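Local coordinates for envelopment polyprotein (Bovine Schmallenberg virus BH80/Germany/2011, PDB 7A56), which probably drives fusion of the viral envelope with host membranes during entry, acting as a class II fusion glycoprotein, here in its trimeric postfusion conformation, at residues Gly161-Trp165 with Cys286-Lys292. Residues are numbered along the deposited sequence; the frame is centred on the assembly and turned at random.
Sequences GCEEW and CHAFNRK
C162 and C286 are joined by a disulfide (SG to SG 2.1 Å, torsion about the S-S bond -72°), which itself holds C162 CB and C286 CB 3.5 Å apart. This is the tight end of the contact, where C162, E163 and K292 are buried. K292 lies alongside the bridge: bends at chi2 and chi4 bring its CE near C162 SG, and its NZ donates a hydrogen bond to C162 O (3.0 Å), coming from above the carbonyl plane, 60° out of it. NZ also donates to a water that accepts from E164 N, and forms a salt bridge with E133 of strand 98-134. Between the backbones, E163 N gives H287 O a weak bond, while F289 CA approaches E163 O at 3.2 Å. The exposed end is looser. W165 CD1 and F289 CD2 touch obliquely, 4.1 Å apart, with F289 O in plane at the indole edge. E164 OE1 sits over one face of the R291 guanidinium, 3.6 Å from R291 NH2; because OE1 lies well out of that plane and no N-H points at it, the attraction is probably one of charge alone; the planes are 83° apart. Two irregular loops at the elongated molecule's tip, the usual site of class II fusion loops, are thus fixed chiefly by a covalent bond and one buried lysine.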
ATOM      1  N   GLY A 161      14.472   8.782  61.882  1.00 32.74           N
ATOM      2  CA  GLY A 161      14.318   7.391  61.543  1.00 30.33           C
ATOM      3  C   GLY A 161      14.760   7.086  60.131  1.00 34.42           C
ATOM      4  O   GLY A 161      14.612   5.940  59.680  1.00 35.77           O
ATOM      5  N   CYS A 162      15.244   8.097  59.406  1.00 30.22           N
ATOM      6  CA  CYS A 162      15.474   7.990  57.976  1.00 29.82           C
ATOM      7  C   CYS A 162      16.578   8.983  57.609  1.00 29.38           C
ATOM      8  O   CYS A 162      16.432   9.817  56.729  1.00 29.98           O
ATOM      9  CB  CYS A 162      14.197   8.278  57.204  1.00 28.27           C
ATOM     10  SG  CYS A 162      14.328   7.680  55.505  1.00 30.67           S
ATOM     11  N   GLU A 163      17.709   8.859  58.286  1.00 27.35           N
ATOM     12  CA  GLU A 163      18.812   9.788  58.143  1.00 28.26           C
ATOM     13  C   GLU A 163      20.067   9.039  57.749  1.00 33.74           C
ATOM     14  O   GLU A 163      20.384   8.004  58.345  1.00 35.22           O
ATOM     15  CB  GLU A 163      19.149  10.516  59.507  1.00 29.80           C
ATOM     16  CG  GLU A 163      18.017  11.276  60.190  1.00 32.25           C
ATOM     17  CD  GLU A 163      17.679  12.602  59.513  1.00 34.65           C
ATOM     18  OE1 GLU A 163      18.147  12.826  58.395  1.00 33.14           O
ATOM     19  OE2 GLU A 163      16.956  13.431  60.125  1.00 35.25           O
ATOM     20  N   GLU A 164      20.855   9.633  56.859  1.00 33.98           N
ATOM     21  CA  GLU A 164      22.225   9.146  56.767  1.00 39.82           C
ATOM     22  C   GLU A 164      23.003   9.541  58.014  1.00 40.03           C
ATOM     23  O   GLU A 164      22.556  10.351  58.822  1.00 40.80           O
ATOM     24  CB  GLU A 164      22.916   9.688  55.521  1.00 44.86           C
ATOM     25  CG  GLU A 164      23.239  11.186  55.529  1.00 49.59           C
ATOM     26  CD  GLU A 164      24.042  11.557  54.265  1.00 54.78           C
ATOM     27  OE1 GLU A 164      25.073  10.900  54.005  1.00 59.60           O
ATOM     28  OE2 GLU A 164      23.629  12.452  53.508  1.00 53.63           O
ATOM     29  N   TRP A 165      24.178   8.935  58.182  1.00 41.50           N
ATOM     30  CA  TRP A 165      24.971   9.158  59.388  1.00 45.99           C
ATOM     31  C   TRP A 165      25.275  10.651  59.542  1.00 46.12           C
ATOM     32  O   TRP A 165      25.769  11.289  58.607  1.00 47.21           O
ATOM     33  CB  TRP A 165      26.253   8.309  59.315  1.00 48.80           C
ATOM     34  CG  TRP A 165      27.026   8.173  60.653  1.00 55.37           C
ATOM     35  CD1 TRP A 165      26.952   7.136  61.577  1.00 55.18           C
ATOM     36  CD2 TRP A 165      27.981   9.091  61.172  1.00 60.23           C
ATOM     37  NE1 TRP A 165      27.809   7.373  62.624  1.00 59.83           N
ATOM     38  CE2 TRP A 165      28.444   8.567  62.408  1.00 62.83           C
ATOM     39  CE3 TRP A 165      28.487  10.309  60.722  1.00 63.80           C
ATOM     40  CZ2 TRP A 165      29.382   9.223  63.186  1.00 69.00           C
ATOM     41  CZ3 TRP A 165      29.418  10.960  61.498  1.00 68.39           C
ATOM     42  CH2 TRP A 165      29.861  10.416  62.715  1.00 74.90           C
ATOM     43  N   CYS A 286      14.308   3.240  54.700  1.00 29.57           N
ATOM     44  CA  CYS A 286      15.051   4.071  55.646  1.00 29.89           C
ATOM     45  C   CYS A 286      15.951   3.273  56.544  1.00 31.74           C
ATOM     46  O   CYS A 286      15.684   2.114  56.893  1.00 34.33           O
ATOM     47  CB  CYS A 286      14.094   4.890  56.540  1.00 31.58           C
ATOM     48  SG  CYS A 286      13.100   6.032  55.569  1.00 35.83           S
ATOM     49  N   HIS A 287      16.986   3.960  57.028  1.00 31.48           N
ATOM     50  CA  HIS A 287      17.742   3.516  58.183  1.00 33.82           C
ATOM     51  C   HIS A 287      17.927   4.702  59.128  1.00 32.41           C
ATOM     52  O   HIS A 287      17.884   5.867  58.704  1.00 28.96           O
ATOM     53  CB  HIS A 287      19.069   2.926  57.761  1.00 36.86           C
ATOM     54  CG  HIS A 287      18.927   1.792  56.788  1.00 37.79           C
ATOM     55  ND1 HIS A 287      18.551   0.524  57.183  1.00 37.02           N
ATOM     56  CD2 HIS A 287      19.118   1.734  55.445  1.00 38.49           C
ATOM     57  CE1 HIS A 287      18.530  -0.268  56.118  1.00 40.37           C
ATOM     58  NE2 HIS A 287      18.860   0.443  55.054  1.00 37.72           N
ATOM     59  N   ALA A 288      18.066   4.396  60.419  1.00 33.96           N
ATOM     60  CA  ALA A 288      18.189   5.449  61.429  1.00 33.79           C
ATOM     61  C   ALA A 288      19.477   6.262  61.289  1.00 34.93           C
ATOM     62  O   ALA A 288      19.485   7.461  61.595  1.00 33.71           O
ATOM     63  CB  ALA A 288      18.114   4.863  62.851  1.00 37.98           C
ATOM     64  N   PHE A 289      20.594   5.638  60.913  1.00 33.93           N
ATOM     65  CA  PHE A 289      21.832   6.413  60.719  1.00 34.79           C
ATOM     66  C   PHE A 289      22.703   5.787  59.637  1.00 36.08           C
ATOM     67  O   PHE A 289      23.912   5.577  59.819  1.00 37.14           O
ATOM     68  CB  PHE A 289      22.615   6.601  62.021  1.00 41.32           C
ATOM     69  CG  PHE A 289      22.795   5.342  62.831  1.00 46.49           C
ATOM     70  CD1 PHE A 289      21.831   4.945  63.754  1.00 45.76           C
ATOM     71  CD2 PHE A 289      23.938   4.562  62.685  1.00 50.63           C
ATOM     72  CE1 PHE A 289      22.004   3.773  64.494  1.00 49.36           C
ATOM     73  CE2 PHE A 289      24.122   3.393  63.437  1.00 52.98           C
ATOM     74  CZ  PHE A 289      23.147   2.993  64.329  1.00 51.71           C
ATOM     75  N   ASN A 290      22.088   5.559  58.478  1.00 36.80           N
ATOM     76  CA  ASN A 290      22.787   5.032  57.318  1.00 37.48           C
ATOM     77  C   ASN A 290      22.044   5.478  56.076  1.00 35.83           C
ATOM     78  O   ASN A 290      20.862   5.820  56.133  1.00 35.01           O
ATOM     79  CB  ASN A 290      22.876   3.526  57.368  1.00 43.50           C
ATOM     80  CG  ASN A 290      24.220   3.036  56.896  1.00 52.39           C
ATOM     81  OD1 ASN A 290      24.513   3.039  55.693  1.00 55.05           O
ATOM     82  ND2 ASN A 290      25.055   2.656  57.827  1.00 61.14           N
ATOM     83  N   ARG A 291      22.750   5.451  54.943  1.00 33.58           N
ATOM     84  CA  ARG A 291      22.153   5.814  53.666  1.00 34.27           C
ATOM     85  C   ARG A 291      20.920   4.967  53.394  1.00 32.02           C
ATOM     86  O   ARG A 291      20.854   3.809  53.820  1.00 32.77           O
ATOM     87  CB  ARG A 291      23.174   5.627  52.535  1.00 37.65           C
ATOM     88  CG  ARG A 291      24.125   6.792  52.422  1.00 48.28           C
ATOM     89  CD  ARG A 291      25.329   6.473  51.547  1.00 61.34           C
ATOM     90  NE  ARG A 291      26.201   7.646  51.452  1.00 74.05           N
ATOM     91  CZ  ARG A 291      26.937   8.143  52.456  1.00 86.27           C
ATOM     92  NH1 ARG A 291      26.924   7.583  53.669  1.00 88.97           N
ATOM     93  NH2 ARG A 291      27.691   9.221  52.255  1.00 89.70           N
ATOM     94  N   LYS A 292      19.914   5.579  52.745  1.00 28.66           N
ATOM     95  CA  LYS A 292      18.707   4.864  52.320  1.00 27.82           C
ATOM     96  C   LYS A 292      19.027   3.824  51.246  1.00 30.98           C
ATOM     97  O   LYS A 292      19.983   3.974  50.478  1.00 29.44           O
ATOM     98  CB  LYS A 292      17.650   5.858  51.786  1.00 26.66           C
ATOM     99  CG  LYS A 292      17.292   6.920  52.911  1.00 28.19           C
ATOM    100  CD  LYS A 292      17.043   8.329  52.284  1.00 27.69           C
ATOM    101  CE  LYS A 292      17.086   9.407  53.420  1.00 29.96           C
ATOM    102  NZ  LYS A 292      18.200   9.211  54.361  1.00 32.29           N
TER
HETATM  103  O   HOH W   1      17.296   8.897  62.842  1.00 32.96           O
HETATM  104  O   HOH W   2      19.465  11.733  55.353  1.00 28.48           O